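Local atomic coordinates of pyruvate kinase (Cryptosporidium parvum, PDB entry 6P0Y), a protein that probably catalyses the last step of glycolysis, the transfer of a phosphoryl group from phosphoenolpyruvate to ADP, giving pyruvate and ATP. Residues D40-K45 and C382-T387. Numbering follows the deposited sequence.
Sequences DVTQRK and CAQAET
Glu386 reaches from helix 371-387 to the backbone of Lys45, in the loop that leads into strand 47-51, the first strand of the (beta/alpha)8 barrel of pyruvate kinase. Helix 371-387 comes after the eighth strand, 358-361, and the short helix 363-366; the contact thus joins the loop before the first barrel strand to the helix after the last. Lys45 N gives its hydrogen to Glu386 OE1 at 2.8 Å, on the syn side of the carboxylate and 25° out of its plane; a second, weak bond runs from the same N to OE2. Beyond CG the Glu386 chain is extended, which carries the carboxylate across to the loop, and Thr46 OG1 holds OE2 as well, probably fixing the rotation of the group. CG and CD of Arg44 pack on Cys382 CB, with CD at 3.9 Å. With CG opposite the backbone N (chi1 166°), this chain then bends at chi3 and leads its guanidinium away to Ser379 and the carbonyl of Thr46. Nearer the loop's start, Thr42 CG2 meets Thr387 CG2 at 3.8 Å, methyl against methyl. Asp40 and Gln384 cross at about a right angle, Gln384 NE2 3.7 Å from Asp40 CG and the carboxylate and amide planes 46° apart, without bonding; Lys305 of the second subunit takes Asp40 OD1 in a salt bridge. Lys45 folds back at chi3 and chi4, and its NZ bonds Gln43 O at 2.8 Å, almost straight along the C=O direction.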
ATOM      1  N   ASP A  40      25.478 -11.464 -19.640  1.00 97.30           N
ATOM      2  CA  ASP A  40      24.520 -10.332 -19.507  1.00100.18           C
ATOM      3  C   ASP A  40      23.437 -10.479 -20.585  1.00100.35           C
ATOM      4  O   ASP A  40      23.772 -10.319 -21.779  1.00100.86           O
ATOM      5  CB  ASP A  40      25.230  -8.975 -19.611  1.00101.37           C
ATOM      6  CG  ASP A  40      26.212  -8.685 -18.488  1.00100.45           C
ATOM      7  OD1 ASP A  40      25.929  -9.090 -17.343  1.00100.73           O
ATOM      8  OD2 ASP A  40      27.252  -8.051 -18.764  1.00 97.48           O
ATOM      9  N   VAL A  41      22.202 -10.806 -20.180  1.00 97.00           N
ATOM     10  CA  VAL A  41      20.988 -10.743 -21.052  1.00 92.60           C
ATOM     11  C   VAL A  41      20.244  -9.450 -20.705  1.00 87.65           C
ATOM     12  O   VAL A  41      19.387  -9.469 -19.803  1.00 88.35           O
ATOM     13  CB  VAL A  41      20.072 -11.973 -20.907  1.00 94.58           C
ATOM     14  CG1 VAL A  41      18.998 -11.966 -21.984  1.00 95.07           C
ATOM     15  CG2 VAL A  41      20.839 -13.288 -20.920  1.00 94.97           C
ATOM     16  N   THR A  42      20.633  -8.349 -21.355  1.00 80.51           N
ATOM     17  CA  THR A  42      20.161  -6.966 -21.081  1.00 75.24           C
ATOM     18  C   THR A  42      20.164  -6.163 -22.386  1.00 69.59           C
ATOM     19  O   THR A  42      21.190  -6.205 -23.096  1.00 72.43           O
ATOM     20  CB  THR A  42      21.040  -6.267 -20.032  1.00 76.14           C
ATOM     21  OG1 THR A  42      22.379  -6.201 -20.525  1.00 75.97           O
ATOM     22  CG2 THR A  42      21.034  -6.960 -18.686  1.00 77.00           C
ATOM     23  N   GLN A  43      19.069  -5.454 -22.679  1.00 61.85           N
ATOM     24  CA  GLN A  43      18.974  -4.479 -23.795  1.00 57.76           C
ATOM     25  C   GLN A  43      18.695  -3.085 -23.220  1.00 52.13           C
ATOM     26  O   GLN A  43      17.694  -2.932 -22.495  1.00 52.69           O
ATOM     27  CB  GLN A  43      17.883  -4.900 -24.773  1.00 59.70           C
ATOM     28  CG  GLN A  43      17.863  -4.066 -26.047  1.00 62.30           C
ATOM     29  CD  GLN A  43      19.094  -4.243 -26.905  1.00 63.22           C
ATOM     30  OE1 GLN A  43      19.744  -5.289 -26.900  1.00 62.11           O
ATOM     31  NE2 GLN A  43      19.428  -3.201 -27.649  1.00 62.13           N
ATOM     32  N   ARG A  44      19.552  -2.114 -23.548  1.00 45.84           N
ATOM     33  CA  ARG A  44      19.464  -0.708 -23.076  1.00 41.56           C
ATOM     34  C   ARG A  44      18.200  -0.053 -23.636  1.00 38.82           C
ATOM     35  O   ARG A  44      17.956  -0.180 -24.848  1.00 38.92           O
ATOM     36  CB  ARG A  44      20.691   0.097 -23.515  1.00 40.50           C
ATOM     37  CG  ARG A  44      20.525   1.602 -23.357  1.00 39.30           C
ATOM     38  CD  ARG A  44      21.729   2.352 -23.875  1.00 38.27           C
ATOM     39  NE  ARG A  44      22.083   1.925 -25.220  1.00 36.88           N
ATOM     40  CZ  ARG A  44      21.441   2.281 -26.328  1.00 36.36           C
ATOM     41  NH1 ARG A  44      20.392   3.085 -26.272  1.00 36.40           N
ATOM     42  NH2 ARG A  44      21.853   1.827 -27.500  1.00 36.57           N
ATOM     43  N   LYS A  45      17.458   0.648 -22.777  1.00 37.45           N
ATOM     44  CA  LYS A  45      16.207   1.366 -23.124  1.00 36.86           C
ATOM     45  C   LYS A  45      16.448   2.881 -23.086  1.00 34.23           C
ATOM     46  O   LYS A  45      15.840   3.585 -23.909  1.00 32.69           O
ATOM     47  CB  LYS A  45      15.086   0.913 -22.185  1.00 38.85           C
ATOM     48  CG  LYS A  45      14.542  -0.477 -22.500  1.00 40.70           C
ATOM     49  CD  LYS A  45      13.722  -1.105 -21.393  1.00 43.06           C
ATOM     50  CE  LYS A  45      14.547  -1.793 -20.324  1.00 44.74           C
ATOM     51  NZ  LYS A  45      15.397  -2.875 -20.878  1.00 46.09           N
ATOM     52  N   CYS A 382      24.307   2.199 -18.729  1.00 33.73           N
ATOM     53  CA  CYS A 382      22.841   2.443 -18.811  1.00 32.69           C
ATOM     54  C   CYS A 382      22.094   1.106 -18.712  1.00 32.68           C
ATOM     55  O   CYS A 382      21.158   1.009 -17.894  1.00 32.08           O
ATOM     56  CB  CYS A 382      22.466   3.177 -20.096  1.00 31.90           C
ATOM     57  SG  CYS A 382      22.664   4.978 -19.997  1.00 30.50           S
ATOM     58  N   ALA A 383      22.513   0.109 -19.497  1.00 32.92           N
ATOM     59  CA  ALA A 383      21.920  -1.249 -19.529  1.00 33.17           C
ATOM     60  C   ALA A 383      21.944  -1.858 -18.120  1.00 34.14           C
ATOM     61  O   ALA A 383      20.908  -2.429 -17.708  1.00 34.30           O
ATOM     62  CB  ALA A 383      22.657  -2.113 -20.522  1.00 32.81           C
ATOM     63  N   GLN A 384      23.066  -1.721 -17.404  1.00 35.13           N
ATOM     64  CA  GLN A 384      23.259  -2.288 -16.038  1.00 36.02           C
ATOM     65  C   GLN A 384      22.363  -1.554 -15.031  1.00 36.02           C
ATOM     66  O   GLN A 384      21.674  -2.241 -14.253  1.00 36.56           O
ATOM     67  CB  GLN A 384      24.725  -2.215 -15.603  1.00 36.71           C
ATOM     68  CG  GLN A 384      25.614  -3.262 -16.264  1.00 37.70           C
ATOM     69  CD  GLN A 384      25.083  -4.664 -16.083  1.00 38.48           C
ATOM     70  OE1 GLN A 384      24.737  -5.079 -14.978  1.00 38.36           O
ATOM     71  NE2 GLN A 384      25.000  -5.403 -17.179  1.00 38.78           N
ATOM     72  N   ALA A 385      22.365  -0.218 -15.045  1.00 35.34           N
ATOM     73  CA  ALA A 385      21.590   0.625 -14.103  1.00 36.46           C
ATOM     74  C   ALA A 385      20.088   0.348 -14.250  1.00 36.72           C
ATOM     75  O   ALA A 385      19.362   0.467 -13.244  1.00 36.45           O
ATOM     76  CB  ALA A 385      21.911   2.083 -14.323  1.00 36.72           C
ATOM     77  N   GLU A 386      19.642  -0.016 -15.457  1.00 38.18           N
ATOM     78  CA  GLU A 386      18.212  -0.276 -15.781  1.00 38.32           C
ATOM     79  C   GLU A 386      17.731  -1.559 -15.080  1.00 39.27           C
ATOM     80  O   GLU A 386      16.523  -1.642 -14.784  1.00 37.79           O
ATOM     81  CB  GLU A 386      18.021  -0.322 -17.299  1.00 36.73           C
ATOM     82  CG  GLU A 386      18.009   1.059 -17.934  1.00 36.85           C
ATOM     83  CD  GLU A 386      18.283   1.106 -19.429  1.00 36.28           C
ATOM     84  OE1 GLU A 386      18.079   0.083 -20.098  1.00 36.73           O
ATOM     85  OE2 GLU A 386      18.697   2.174 -19.924  1.00 35.19           O
ATOM     86  N   THR A 387      18.629  -2.512 -14.803  1.00 40.37           N
ATOM     87  CA  THR A 387      18.295  -3.800 -14.131  1.00 42.88           C
ATOM     88  C   THR A 387      17.930  -3.541 -12.663  1.00 44.17           C
ATOM     89  O   THR A 387      17.199  -4.366 -12.088  1.00 44.73           O
ATOM     90  CB  THR A 387      19.435  -4.825 -14.219  1.00 43.54           C
ATOM     91  OG1 THR A 387      20.525  -4.354 -13.426  1.00 44.30           O
ATOM     92  CG2 THR A 387      19.897  -5.085 -15.637  1.00 43.47           C
TER